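Local coordinates for protein Nsp15 (Middle East respiratory syndrome-related coronavirus, PDB 5YVD) that acts as an endoribonuclease, probably cutting RNA at uridylates as coronaviral EndoU-family enzymes do, and is assembled from six copies of the chain, at residues A[77-82]-A[113-118]; A[130-135]-A[179-184]; A[65-70]-A[173-178]; A[117-122]-A[137-142]. All blocks are in the same frame, centred on the assembly; numbering follows the deposited sequence.

Contact 1: residues A[77-82]-A[113-118]; sequences ADICYK and LNICFD
Y81 is bonded through its backbone to C116, while its side chain packs on I115 and F117. The amide of Y81 donates to O of C116 at 3.0 Å, and the amide of C116 donates to O of I79, also at 3.0 Å; bonding on both sides of C80 is the parallel-strand pattern. C116 CB lies 3.6 Å from I79 O and 4.3 Å from A77 CB, on the face of the sheet it shares with C80, a buried place that suits a small, weakly polar side chain. With CG anti to the backbone N (chi1 -175°), the ring of Y81 is carried across that of F117. F117 CE2 comes over one face of it, near the rim, 3.5 Å from Y81 CG. The two rings meet obliquely, their planes 40° apart. The CG2 methyl of I115 lies 3.7 Å from Y81 CB and also over one face of the F117 ring. At the other end D78 makes two bonds to N114. Its own N donates to O of N114 at 3.1 Å, while its OD2 takes the backbone N of N114 at 2.9 Å on the anti side, 25° out of the carboxylate plane. Aspartate suits because its acceptor lies near its own backbone; N114 ND2 turns instead to O of Q76. I79 and I115 share one face of the sheet, where I79 also meets A97, I99 and I107. Strand 79-80 is an outer strand of the sheet within this chain, strand 115-118 continues it into strand 134-138, and helix 124-129 packs against Y81 and F117 through S124 and K127.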
loop_
_atom_site.group_PDB
_atom_site.type_symbol
_atom_site.label_atom_id
_atom_site.label_comp_id
_atom_site.label_asym_id
_atom_site.label_seq_id
_atom_site.Cartn_x
_atom_site.Cartn_y
_atom_site.Cartn_z
ATOM N N ALA A 77 27.293 15.175 -12.365
ATOM C CA ALA A 77 27.676 14.101 -11.453
ATOM C C ALA A 77 26.544 13.083 -11.368
ATOM O O ALA A 77 25.457 13.408 -10.916
ATOM C CB ALA A 77 27.987 14.659 -10.083
ATOM N N ASP A 78 26.817 11.858 -11.807
ATOM C CA ASP A 78 25.818 10.790 -11.836
ATOM C C ASP A 78 25.716 10.027 -10.497
ATOM O O ASP A 78 24.637 9.619 -10.104
ATOM C CB ASP A 78 26.109 9.816 -13.006
ATOM C CG ASP A 78 26.173 10.532 -14.385
ATOM O OD1 ASP A 78 25.133 10.740 -15.054
ATOM O OD2 ASP A 78 27.291 10.879 -14.808
ATOM N N ILE A 79 26.824 9.864 -9.782
ATOM C CA ILE A 79 26.858 9.006 -8.576
ATOM C C ILE A 79 28.050 9.380 -7.673
ATOM O O ILE A 79 28.996 10.047 -8.132
ATOM C CB ILE A 79 26.923 7.539 -9.028
ATOM C CG1 ILE A 79 26.910 6.567 -7.857
ATOM C CG2 ILE A 79 28.152 7.291 -9.884
ATOM C CD1 ILE A 79 26.575 5.153 -8.302
ATOM N N CYS A 80 28.009 9.009 -6.395
ATOM C CA CYS A 80 29.114 9.355 -5.504
ATOM C C CYS A 80 29.939 8.101 -5.140
ATOM O O CYS A 80 29.426 6.983 -5.135
ATOM C CB CYS A 80 28.591 10.056 -4.240
ATOM S SG CYS A 80 27.973 11.758 -4.436
ATOM N N TYR A 81 31.223 8.301 -4.830
ATOM C CA TYR A 81 32.141 7.207 -4.528
ATOM C C TYR A 81 32.334 7.011 -3.050
ATOM O O TYR A 81 33.037 7.771 -2.402
ATOM C CB TYR A 81 33.507 7.463 -5.153
ATOM C CG TYR A 81 34.498 6.313 -4.998
ATOM C CD1 TYR A 81 35.559 6.395 -4.094
ATOM C CD2 TYR A 81 34.383 5.146 -5.772
ATOM C CE1 TYR A 81 36.473 5.366 -3.961
ATOM C CE2 TYR A 81 35.298 4.106 -5.639
ATOM C CZ TYR A 81 36.345 4.216 -4.727
ATOM O OH TYR A 81 37.279 3.194 -4.603
ATOM N N LYS A 82 31.709 5.966 -2.535
ATOM C CA LYS A 82 31.893 5.517 -1.162
ATOM C C LYS A 82 31.251 6.456 -0.166
ATOM O O LYS A 82 31.521 6.379 1.023
ATOM C CB LYS A 82 33.367 5.253 -0.842
ATOM C CG LYS A 82 33.845 3.886 -1.313
ATOM C CD LYS A 82 35.329 3.702 -1.006
ATOM C CE LYS A 82 35.655 2.273 -0.599
ATOM N NZ LYS A 82 35.283 1.301 -1.663
ATOM N N LEU A 113 30.272 6.490 -16.369
ATOM C CA LEU A 113 29.513 7.631 -15.811
ATOM C C LEU A 113 30.478 8.609 -15.162
ATOM O O LEU A 113 31.649 8.312 -15.027
ATOM C CB LEU A 113 28.509 7.180 -14.735
ATOM C CG LEU A 113 27.727 5.878 -14.947
ATOM C CD1 LEU A 113 28.296 4.782 -14.055
ATOM C CD2 LEU A 113 26.240 6.060 -14.663
ATOM N N ASN A 114 29.983 9.768 -14.740
ATOM C CA ASN A 114 30.798 10.719 -13.965
ATOM C C ASN A 114 30.694 10.448 -12.466
ATOM O O ASN A 114 29.731 10.839 -11.829
ATOM C CB ASN A 114 30.374 12.172 -14.220
ATOM C CG ASN A 114 30.700 12.649 -15.620
ATOM O OD1 ASN A 114 31.862 12.635 -16.046
ATOM N ND2 ASN A 114 29.673 13.110 -16.337
ATOM N N ILE A 115 31.705 9.807 -11.913
ATOM C CA ILE A 115 31.769 9.514 -10.488
ATOM C C ILE A 115 32.398 10.688 -9.733
ATOM O O ILE A 115 33.496 11.178 -10.087
ATOM C CB ILE A 115 32.619 8.242 -10.215
ATOM C CG1 ILE A 115 32.141 7.095 -11.132
ATOM C CG2 ILE A 115 32.614 7.890 -8.728
ATOM C CD1 ILE A 115 32.668 5.736 -10.750
ATOM N N CYS A 116 31.710 11.099 -8.670
ATOM C CA CYS A 116 32.119 12.217 -7.863
ATOM C C CYS A 116 32.854 11.718 -6.643
ATOM O O CYS A 116 32.296 10.955 -5.861
ATOM C CB CYS A 116 30.888 12.997 -7.431
ATOM S SG CYS A 116 31.266 14.314 -6.272
ATOM N N PHE A 117 34.099 12.153 -6.472
ATOM C CA PHE A 117 34.953 11.682 -5.371
ATOM C C PHE A 117 35.219 12.833 -4.419
ATOM O O PHE A 117 35.177 13.997 -4.838
ATOM C CB PHE A 117 36.313 11.237 -5.905
ATOM C CG PHE A 117 36.274 10.106 -6.881
ATOM C CD1 PHE A 117 35.972 10.325 -8.214
ATOM C CD2 PHE A 117 36.608 8.832 -6.486
ATOM C CE1 PHE A 117 35.986 9.280 -9.121
ATOM C CE2 PHE A 117 36.599 7.788 -7.379
ATOM C CZ PHE A 117 36.303 8.015 -8.700
ATOM N N ASP A 118 35.572 12.521 -3.168
ATOM C CA ASP A 118 35.797 13.567 -2.149
ATOM C C ASP A 118 37.121 13.383 -1.406
ATOM O O ASP A 118 37.466 12.280 -1.014
ATOM C CB ASP A 118 34.608 13.598 -1.157
ATOM C CG ASP A 118 34.654 14.797 -0.181
ATOM O OD1 ASP A 118 35.566 14.844 0.692
ATOM O OD2 ASP A 118 33.749 15.671 -0.261
#

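Contact 2: residues A[130-135]-A[179-184]; sequences STPNAI and VNNEFI
A type I' turn from V179 to E182, closing a two-residue beta hairpin through reciprocal backbone bonds between those two residues, leans on P132 and N133 just ahead of strand 134-138. N180 and N181 form its tip, both in left-handed backbone conformation (phi near +60°), which asparagine tolerates better than most residues. The turn therefore presents two successive amides to the 130-135 segment. The N of N180 donates to OD1 of N133 at 2.8 Å, nearly straight at hydrogen, with the donor tilted 20° from the plane of the side-chain amide. N133 sends CG beside its own backbone N (chi1 -68°), and OD1 reaches the N of N180 while lying 3.4 Å from V179 CA. The next amide, N of N181, gives its hydrogen to O of P132 at 2.9 Å. A proline can only accept at its backbone, and here the donor comes well off the carbonyl axis. The end of N181 comes alongside P132, its OD1 3.4 Å from P132 CA and taking a weak bond from K178 NZ, which also holds O of T131. Surface-lying, with little apolar burial, the arrangement is a type I' hairpin turn after strand 174-178, bonded to the loop that leads into strand 134-138.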
loop_
_atom_site.group_PDB
_atom_site.type_symbol
_atom_site.label_atom_id
_atom_site.label_comp_id
_atom_site.label_asym_id
_atom_site.label_seq_id
_atom_site.Cartn_x
_atom_site.Cartn_y
_atom_site.Cartn_z
ATOM N N SER A 130 43.095 8.025 -11.142
ATOM C CA SER A 130 43.127 6.898 -12.077
ATOM C C SER A 130 41.753 6.547 -12.663
ATOM O O SER A 130 41.491 5.394 -12.971
ATOM C CB SER A 130 43.746 5.682 -11.396
ATOM O OG SER A 130 43.120 5.396 -10.165
ATOM N N THR A 131 40.894 7.548 -12.836
ATOM C CA THR A 131 39.549 7.348 -13.373
ATOM C C THR A 131 39.352 8.379 -14.482
ATOM O O THR A 131 39.510 9.558 -14.238
ATOM C CB THR A 131 38.482 7.590 -12.279
ATOM O OG1 THR A 131 38.837 6.881 -11.089
ATOM C CG2 THR A 131 37.084 7.187 -12.745
ATOM N N PRO A 132 39.020 7.945 -15.704
ATOM C CA PRO A 132 38.924 8.889 -16.832
ATOM C C PRO A 132 37.828 9.977 -16.743
ATOM O O PRO A 132 38.110 11.146 -17.029
ATOM C CB PRO A 132 38.654 7.968 -18.045
ATOM C CG PRO A 132 38.162 6.685 -17.465
ATOM C CD PRO A 132 38.855 6.549 -16.143
ATOM N N ASN A 133 36.597 9.594 -16.407
ATOM C CA ASN A 133 35.467 10.517 -16.425
ATOM C C ASN A 133 34.975 10.691 -15.009
ATOM O O ASN A 133 34.351 9.778 -14.456
ATOM C CB ASN A 133 34.344 9.969 -17.308
ATOM C CG ASN A 133 34.712 9.927 -18.794
ATOM O OD1 ASN A 133 35.458 10.741 -19.281
ATOM N ND2 ASN A 133 34.138 8.991 -19.517
ATOM N N ALA A 134 35.267 11.840 -14.401
ATOM C CA ALA A 134 34.979 12.030 -12.971
ATOM C C ALA A 134 35.011 13.475 -12.503
ATOM O O ALA A 134 35.494 14.360 -13.201
ATOM C CB ALA A 134 35.959 11.228 -12.132
ATOM N N ILE A 135 34.512 13.669 -11.282
ATOM C CA ILE A 135 34.462 14.961 -10.599
ATOM C C ILE A 135 35.148 14.814 -9.232
ATOM O O ILE A 135 34.976 13.802 -8.538
ATOM C CB ILE A 135 32.982 15.392 -10.433
ATOM C CG1 ILE A 135 32.404 15.782 -11.790
ATOM C CG2 ILE A 135 32.818 16.540 -9.438
ATOM C CD1 ILE A 135 30.898 15.855 -11.808
ATOM N N VAL A 179 37.499 14.466 -18.077
ATOM C CA VAL A 179 36.809 13.812 -19.181
ATOM C C VAL A 179 37.874 13.227 -20.082
ATOM O O VAL A 179 38.699 13.966 -20.592
ATOM C CB VAL A 179 35.955 14.821 -19.993
ATOM C CG1 VAL A 179 35.449 14.200 -21.297
ATOM C CG2 VAL A 179 34.788 15.357 -19.155
ATOM N N ASN A 180 37.859 11.907 -20.267
ATOM C CA ASN A 180 38.887 11.179 -21.032
ATOM C C ASN A 180 40.234 11.234 -20.344
ATOM O O ASN A 180 41.260 11.336 -20.994
ATOM C CB ASN A 180 39.014 11.716 -22.472
ATOM C CG ASN A 180 37.732 11.558 -23.262
ATOM O OD1 ASN A 180 37.283 10.443 -23.515
ATOM N ND2 ASN A 180 37.134 12.669 -23.654
ATOM N N ASN A 181 40.215 11.181 -19.019
ATOM C CA ASN A 181 41.423 11.324 -18.198
ATOM C C ASN A 181 42.132 12.677 -18.419
ATOM O O ASN A 181 43.346 12.808 -18.246
ATOM C CB ASN A 181 42.382 10.143 -18.433
ATOM C CG ASN A 181 42.965 9.598 -17.131
ATOM O OD1 ASN A 181 42.221 9.207 -16.242
ATOM N ND2 ASN A 181 44.292 9.558 -17.020
ATOM N N GLU A 182 41.351 13.679 -18.803
ATOM C CA GLU A 182 41.854 15.019 -19.075
ATOM C C GLU A 182 41.009 16.043 -18.284
ATOM O O GLU A 182 39.763 16.074 -18.379
ATOM C CB GLU A 182 41.795 15.306 -20.592
ATOM C CG GLU A 182 42.735 14.462 -21.464
ATOM C CD GLU A 182 43.863 15.270 -22.099
ATOM O OE1 GLU A 182 44.421 16.143 -21.401
ATOM O OE2 GLU A 182 44.195 15.042 -23.292
ATOM N N PHE A 183 41.681 16.870 -17.492
ATOM C CA PHE A 183 40.999 17.929 -16.754
ATOM C C PHE A 183 40.317 18.941 -17.660
ATOM O O PHE A 183 40.867 19.309 -18.669
ATOM C CB PHE A 183 41.977 18.670 -15.890
ATOM C CG PHE A 183 42.438 17.895 -14.706
ATOM C CD1 PHE A 183 41.774 18.012 -13.486
ATOM C CD2 PHE A 183 43.537 17.085 -14.790
ATOM C CE1 PHE A 183 42.200 17.329 -12.364
ATOM C CE2 PHE A 183 43.973 16.390 -13.685
ATOM C CZ PHE A 183 43.299 16.509 -12.465
ATOM N N ILE A 184 39.121 19.381 -17.288
ATOM C CA ILE A 184 38.464 20.505 -17.956
ATOM C C ILE A 184 38.925 21.849 -17.369
ATOM O O ILE A 184 39.072 21.998 -16.141
ATOM C CB ILE A 184 36.940 20.358 -17.839
ATOM C CG1 ILE A 184 36.467 19.342 -18.876
ATOM C CG2 ILE A 184 36.211 21.689 -18.009
ATOM C CD1 ILE A 184 35.174 18.657 -18.494
#

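Contact 3: residues A[65-70]-A[173-178]; sequences SHPDFK and FYLYKK
F173 meets P67 over one face of its ring, and the contact is best read outward from the backbone. CB lies 4.0 Å from P67 CG. CG, placed anti to the carbonyl carbon by chi1 of -73°, carries the ring toward the 65-70 segment. There P67 CD hangs over one face, 3.7 Å from F173 CD1 and 3.8 Å from the ring centroid, only 14° off the normal: a CH-pi contact. Proline suits it because the CD hydrogens, next to the electron-withdrawing nitrogen, are somewhat polarised, and its rigid ring keeps them aimed at the pi cloud. Further out, F173 CE1 comes 3.9 Å from H66 CA. At the tip, CZ has S65 OG at the edge of the ring and in its plane, 3.5 Å away. That hydroxyl is satisfied by O of P170, three residues before F173, while its oxygen borders the ring edge. L175, two residues along and on the same side of the strand, extends the apolar patch: its CD2 lies 3.8 Å from P67 CG, the two side chains running antiparallel alongside each other. H66 turns away, its ND1 bonded to O of P67. The contact brings the segment leading into helix 69-74 against strand 174-178, which lies between strands 134-138 and 148-149, while A154 of strand 153-156 also touches F173 and F156 touches S65.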
loop_
_atom_site.group_PDB
_atom_site.type_symbol
_atom_site.label_atom_id
_atom_site.label_comp_id
_atom_site.label_asym_id
_atom_site.label_seq_id
_atom_site.Cartn_x
_atom_site.Cartn_y
_atom_site.Cartn_z
ATOM N N SER A 65 29.813 19.071 5.135
ATOM C CA SER A 65 29.385 20.066 4.150
ATOM C C SER A 65 29.740 19.609 2.743
ATOM O O SER A 65 30.625 18.768 2.534
ATOM C CB SER A 65 30.032 21.419 4.418
ATOM O OG SER A 65 31.451 21.331 4.391
ATOM N N HIS A 66 29.040 20.149 1.766
ATOM C CA HIS A 66 29.377 19.858 0.383
ATOM C C HIS A 66 28.804 20.935 -0.508
ATOM O O HIS A 66 27.893 21.653 -0.082
ATOM C CB HIS A 66 28.878 18.467 -0.033
ATOM C CG HIS A 66 27.409 18.253 0.144
ATOM N ND1 HIS A 66 26.489 18.571 -0.829
ATOM C CD2 HIS A 66 26.703 17.717 1.169
ATOM C CE1 HIS A 66 25.275 18.258 -0.404
ATOM N NE2 HIS A 66 25.376 17.733 0.806
ATOM N N PRO A 67 29.333 21.067 -1.734
ATOM C CA PRO A 67 28.750 21.973 -2.727
ATOM C C PRO A 67 27.287 21.691 -2.925
ATOM O O PRO A 67 26.862 20.548 -2.799
ATOM C CB PRO A 67 29.523 21.660 -4.006
ATOM C CG PRO A 67 30.834 21.124 -3.540
ATOM C CD PRO A 67 30.592 20.464 -2.202
ATOM N N ASP A 68 26.505 22.722 -3.213
ATOM C CA ASP A 68 25.054 22.537 -3.286
ATOM C C ASP A 68 24.708 21.671 -4.497
ATOM O O ASP A 68 25.400 21.698 -5.517
ATOM C CB ASP A 68 24.321 23.893 -3.313
ATOM C CG ASP A 68 22.803 23.751 -3.137
ATOM O OD1 ASP A 68 22.341 22.641 -2.751
ATOM O OD2 ASP A 68 22.080 24.749 -3.388
ATOM N N PHE A 69 23.638 20.908 -4.382
ATOM C CA PHE A 69 23.321 19.888 -5.380
ATOM C C PHE A 69 23.317 20.375 -6.815
ATOM O O PHE A 69 23.794 19.662 -7.704
ATOM C CB PHE A 69 21.976 19.228 -5.067
ATOM C CG PHE A 69 21.931 18.602 -3.709
ATOM C CD1 PHE A 69 22.577 17.418 -3.472
ATOM C CD2 PHE A 69 21.277 19.229 -2.666
ATOM C CE1 PHE A 69 22.566 16.852 -2.226
ATOM C CE2 PHE A 69 21.258 18.659 -1.411
ATOM C CZ PHE A 69 21.904 17.467 -1.192
ATOM N N LYS A 70 22.775 21.566 -7.050
ATOM C CA LYS A 70 22.675 22.095 -8.408
ATOM C C LYS A 70 24.043 22.208 -9.084
ATOM O O LYS A 70 24.135 22.150 -10.311
ATOM C CB LYS A 70 21.979 23.465 -8.413
ATOM C CG LYS A 70 22.867 24.599 -7.935
ATOM C CD LYS A 70 22.133 25.802 -7.381
ATOM C CE LYS A 70 23.110 26.674 -6.591
ATOM N NZ LYS A 70 22.487 27.933 -6.104
ATOM N N PHE A 173 34.966 25.247 -1.753
ATOM C CA PHE A 173 35.350 23.985 -2.364
ATOM C C PHE A 173 36.075 24.225 -3.669
ATOM O O PHE A 173 35.769 25.170 -4.389
ATOM C CB PHE A 173 34.153 23.037 -2.525
ATOM C CG PHE A 173 33.691 22.440 -1.222
ATOM C CD1 PHE A 173 32.633 23.016 -0.505
ATOM C CD2 PHE A 173 34.343 21.335 -0.684
ATOM C CE1 PHE A 173 32.217 22.477 0.705
ATOM C CE2 PHE A 173 33.930 20.785 0.526
ATOM C CZ PHE A 173 32.871 21.355 1.224
ATOM N N TYR A 174 37.080 23.388 -3.918
ATOM C CA TYR A 174 37.854 23.420 -5.131
ATOM C C TYR A 174 37.426 22.156 -5.844
ATOM O O TYR A 174 37.521 21.045 -5.310
ATOM C CB TYR A 174 39.359 23.478 -4.823
ATOM C CG TYR A 174 39.713 24.694 -3.992
ATOM C CD1 TYR A 174 39.888 25.939 -4.581
ATOM C CD2 TYR A 174 39.827 24.616 -2.598
ATOM C CE1 TYR A 174 40.203 27.065 -3.821
ATOM C CE2 TYR A 174 40.135 25.741 -1.828
ATOM C CZ TYR A 174 40.323 26.964 -2.453
ATOM O OH TYR A 174 40.616 28.087 -1.713
ATOM N N LEU A 175 36.923 22.365 -7.050
ATOM C CA LEU A 175 36.140 21.402 -7.782
ATOM C C LEU A 175 36.825 21.056 -9.079
ATOM O O LEU A 175 37.142 21.952 -9.869
ATOM C CB LEU A 175 34.798 22.040 -8.103
ATOM C CG LEU A 175 33.922 22.248 -6.866
ATOM C CD1 LEU A 175 33.000 23.430 -7.077
ATOM C CD2 LEU A 175 33.127 20.991 -6.543
ATOM N N TYR A 176 37.049 19.767 -9.314
ATOM C CA TYR A 176 37.767 19.340 -10.515
ATOM C C TYR A 176 36.895 18.432 -11.335
ATOM O O TYR A 176 36.057 17.715 -10.812
ATOM C CB TYR A 176 39.079 18.642 -10.143
ATOM C CG TYR A 176 39.970 19.513 -9.297
ATOM C CD1 TYR A 176 41.046 20.183 -9.857
ATOM C CD2 TYR A 176 39.718 19.707 -7.953
ATOM C CE1 TYR A 176 41.861 21.019 -9.105
ATOM C CE2 TYR A 176 40.531 20.539 -7.188
ATOM C CZ TYR A 176 41.607 21.195 -7.776
ATOM O OH TYR A 176 42.447 22.011 -7.047
ATOM N N LYS A 177 37.079 18.485 -12.635
ATOM C CA LYS A 177 36.378 17.576 -13.514
ATOM C C LYS A 177 37.351 17.007 -14.517
ATOM O O LYS A 177 38.208 17.726 -15.039
ATOM C CB LYS A 177 35.224 18.289 -14.224
ATOM C CG LYS A 177 34.396 17.358 -15.069
ATOM C CD LYS A 177 33.094 17.987 -15.508
ATOM C CE LYS A 177 32.195 16.957 -16.174
ATOM N NZ LYS A 177 31.182 17.598 -17.047
ATOM N N LYS A 178 37.221 15.711 -14.764
ATOM C CA LYS A 178 38.009 15.010 -15.775
ATOM C C LYS A 178 37.086 14.383 -16.819
ATOM O O LYS A 178 36.026 13.845 -16.485
ATOM C CB LYS A 178 38.840 13.909 -15.116
ATOM C CG LYS A 178 40.238 14.351 -14.730
ATOM C CD LYS A 178 40.927 13.342 -13.842
ATOM C CE LYS A 178 41.295 12.072 -14.584
ATOM N NZ LYS A 178 41.630 10.988 -13.611
#

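Contact 4: residues A[117-122]-A[137-142]; sequences FDIRDN and ISDRKI
The guanidinium of R140 is met obliquely by the CD1 methyl of I119, 3.6 Å from R140 NH2, whereas the carboxylate of D118 has the CG1 and CD1 of I137 packed against its OD2. The guanidinium of R120 takes the same carboxylate side-on: NE goes to OD1 at 3.0 Å, and NH2 to the syn lone pair of OD2 at 2.7 Å, making a two-pronged salt bridge. OD1 also faces the backbone N of R120 in an Asx turn, though that separation is implausibly short and its exact value doubtful; a type I turn from D118 to D121 bends the chain as the strand ends. The two salt-bridge contacts of R120 would favour the ionised form of this buried carboxylate. Between the backbones, I137 N donates to O of F117 at 2.9 Å and I119 N to O of I137 at 3.0 Å, one on each side of D118. I119 then lies across the 138-140 bend, its CB 3.6 Å from S138 CB and its CD1 reaching I142 CD1 at 4.1 Å; its branched, apolar shape covers several partners at once. S138 shapes that bend by an ST turn, OG accepting R140 N. Strands 115-118 and 134-138, connected through helix 124-129, meet here at the C-terminal ends of the two parallel strands of a beta-alpha-beta crossover.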
loop_
_atom_site.group_PDB
_atom_site.type_symbol
_atom_site.label_atom_id
_atom_site.label_comp_id
_atom_site.label_asym_id
_atom_site.label_seq_id
_atom_site.Cartn_x
_atom_site.Cartn_y
_atom_site.Cartn_z
ATOM N N PHE A 117 34.099 12.153 -6.472
ATOM C CA PHE A 117 34.953 11.682 -5.371
ATOM C C PHE A 117 35.219 12.833 -4.419
ATOM O O PHE A 117 35.177 13.997 -4.838
ATOM C CB PHE A 117 36.313 11.237 -5.905
ATOM C CG PHE A 117 36.274 10.106 -6.881
ATOM C CD1 PHE A 117 35.972 10.325 -8.214
ATOM C CD2 PHE A 117 36.608 8.832 -6.486
ATOM C CE1 PHE A 117 35.986 9.280 -9.121
ATOM C CE2 PHE A 117 36.599 7.788 -7.379
ATOM C CZ PHE A 117 36.303 8.015 -8.700
ATOM N N ASP A 118 35.572 12.521 -3.168
ATOM C CA ASP A 118 35.797 13.567 -2.149
ATOM C C ASP A 118 37.121 13.383 -1.406
ATOM O O ASP A 118 37.466 12.280 -1.014
ATOM C CB ASP A 118 34.608 13.598 -1.157
ATOM C CG ASP A 118 34.654 14.797 -0.181
ATOM O OD1 ASP A 118 35.566 14.844 0.692
ATOM O OD2 ASP A 118 33.749 15.671 -0.261
ATOM N N ILE A 119 37.838 14.484 -1.186
ATOM C CA ILE A 119 39.103 14.444 -0.465
ATOM C C ILE A 119 38.960 13.885 0.957
ATOM O O ILE A 119 39.894 13.319 1.491
ATOM C CB ILE A 119 39.744 15.845 -0.409
ATOM C CG1 ILE A 119 41.196 15.800 0.106
ATOM C CG2 ILE A 119 38.946 16.769 0.489
ATOM C CD1 ILE A 119 42.228 16.048 -0.947
ATOM N N ARG A 120 37.808 14.062 1.591
ATOM C CA ARG A 120 37.651 13.614 2.983
ATOM C C ARG A 120 37.564 12.089 3.135
ATOM O O ARG A 120 37.655 11.581 4.248
ATOM C CB ARG A 120 36.459 14.294 3.647
ATOM C CG ARG A 120 36.756 15.740 4.004
ATOM C CD ARG A 120 35.505 16.591 4.170
ATOM N NE ARG A 120 34.802 16.772 2.897
ATOM C CZ ARG A 120 33.701 17.492 2.740
ATOM N NH1 ARG A 120 33.127 18.135 3.770
ATOM N NH2 ARG A 120 33.173 17.564 1.541
ATOM N N ASP A 121 37.410 11.368 2.023
ATOM C CA ASP A 121 37.471 9.907 2.043
ATOM C C ASP A 121 38.880 9.457 1.690
ATOM O O ASP A 121 39.418 9.812 0.638
ATOM C CB ASP A 121 36.466 9.320 1.077
ATOM C CG ASP A 121 35.073 9.815 1.337
ATOM O OD1 ASP A 121 34.707 9.910 2.527
ATOM O OD2 ASP A 121 34.358 10.126 0.351
ATOM N N ASN A 122 39.489 8.712 2.604
ATOM C CA ASN A 122 40.831 8.184 2.414
ATOM C C ASN A 122 40.918 7.510 1.031
ATOM O O ASN A 122 40.026 6.767 0.644
ATOM C CB ASN A 122 41.185 7.222 3.566
ATOM C CG ASN A 122 42.598 6.679 3.469
ATOM O OD1 ASN A 122 42.816 5.468 3.441
ATOM N ND2 ASN A 122 43.567 7.578 3.404
ATOM N N ILE A 137 35.897 16.755 -5.450
ATOM C CA ILE A 137 35.596 17.843 -4.538
ATOM C C ILE A 137 36.605 17.841 -3.404
ATOM O O ILE A 137 36.930 16.772 -2.863
ATOM C CB ILE A 137 34.127 17.816 -4.024
ATOM C CG1 ILE A 137 33.843 16.626 -3.114
ATOM C CG2 ILE A 137 33.151 17.793 -5.194
ATOM C CD1 ILE A 137 32.364 16.277 -2.975
ATOM N N SER A 138 37.126 19.032 -3.084
ATOM C CA SER A 138 38.089 19.170 -2.006
ATOM C C SER A 138 38.069 20.522 -1.331
ATOM O O SER A 138 37.645 21.520 -1.890
ATOM C CB SER A 138 39.524 18.833 -2.474
ATOM O OG SER A 138 40.332 19.985 -2.621
ATOM N N ASP A 139 38.567 20.513 -0.106
ATOM C CA ASP A 139 38.620 21.684 0.751
ATOM C C ASP A 139 39.867 22.520 0.458
ATOM O O ASP A 139 39.985 23.638 0.962
ATOM C CB ASP A 139 38.591 21.273 2.241
ATOM C CG ASP A 139 39.543 20.106 2.572
ATOM O OD1 ASP A 139 40.244 19.582 1.670
ATOM O OD2 ASP A 139 39.572 19.691 3.750
ATOM N N ARG A 140 40.771 21.977 -0.360
ATOM C CA ARG A 140 42.053 22.608 -0.657
ATOM C C ARG A 140 42.476 22.432 -2.126
ATOM O O ARG A 140 42.298 21.364 -2.713
ATOM C CB ARG A 140 43.133 22.051 0.276
ATOM C CG ARG A 140 43.296 20.540 0.215
ATOM C CD ARG A 140 43.992 19.983 1.438
ATOM N NE ARG A 140 44.275 18.553 1.273
ATOM C CZ ARG A 140 45.323 18.040 0.616
ATOM N NH1 ARG A 140 46.222 18.823 0.027
ATOM N NH2 ARG A 140 45.473 16.722 0.547
ATOM N N LYS A 141 43.027 23.498 -2.712
ATOM C CA LYS A 141 43.700 23.423 -4.018
ATOM C C LYS A 141 44.572 22.183 -4.085
ATOM O O LYS A 141 45.296 21.878 -3.126
ATOM C CB LYS A 141 44.593 24.657 -4.253
ATOM C CG LYS A 141 43.916 25.804 -4.989
ATOM C CD LYS A 141 44.917 26.810 -5.561
ATOM C CE LYS A 141 45.599 26.329 -6.843
ATOM N NZ LYS A 141 44.713 26.459 -8.033
ATOM N N ILE A 142 44.511 21.466 -5.204
ATOM C CA ILE A 142 45.395 20.319 -5.390
ATOM C C ILE A 142 46.413 20.659 -6.445
ATOM O O ILE A 142 46.064 20.798 -7.625
ATOM C CB ILE A 142 44.634 19.030 -5.735
ATOM C CG1 ILE A 142 43.981 18.491 -4.459
ATOM C CG2 ILE A 142 45.578 17.969 -6.289
ATOM C CD1 ILE A 142 42.838 17.529 -4.698
#

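In the fold
All four contacts fall within the middle domain and bear on one mixed sheet, ordered 79-80, 115-118, 134-138, 174-178, 148-149. Contacts 1 and 4 share F117 and D118 and pair the three parallel strands, their centres about 13 Å apart. Contact 2, its centre about 12 Å from that of contact 1, joins the lead-in to strand 134-138 to the turn after strand 174-178; contact 3, its centre about 10 Å from that of contact 4, packs the start of strand 174-178. Along the chain, contacts 1 and 4 are nested within the long loop closed by contact 3, and contact 2 crosses both 3 and 4. Residues distant in sequence are thereby interlocked into a single compact domain.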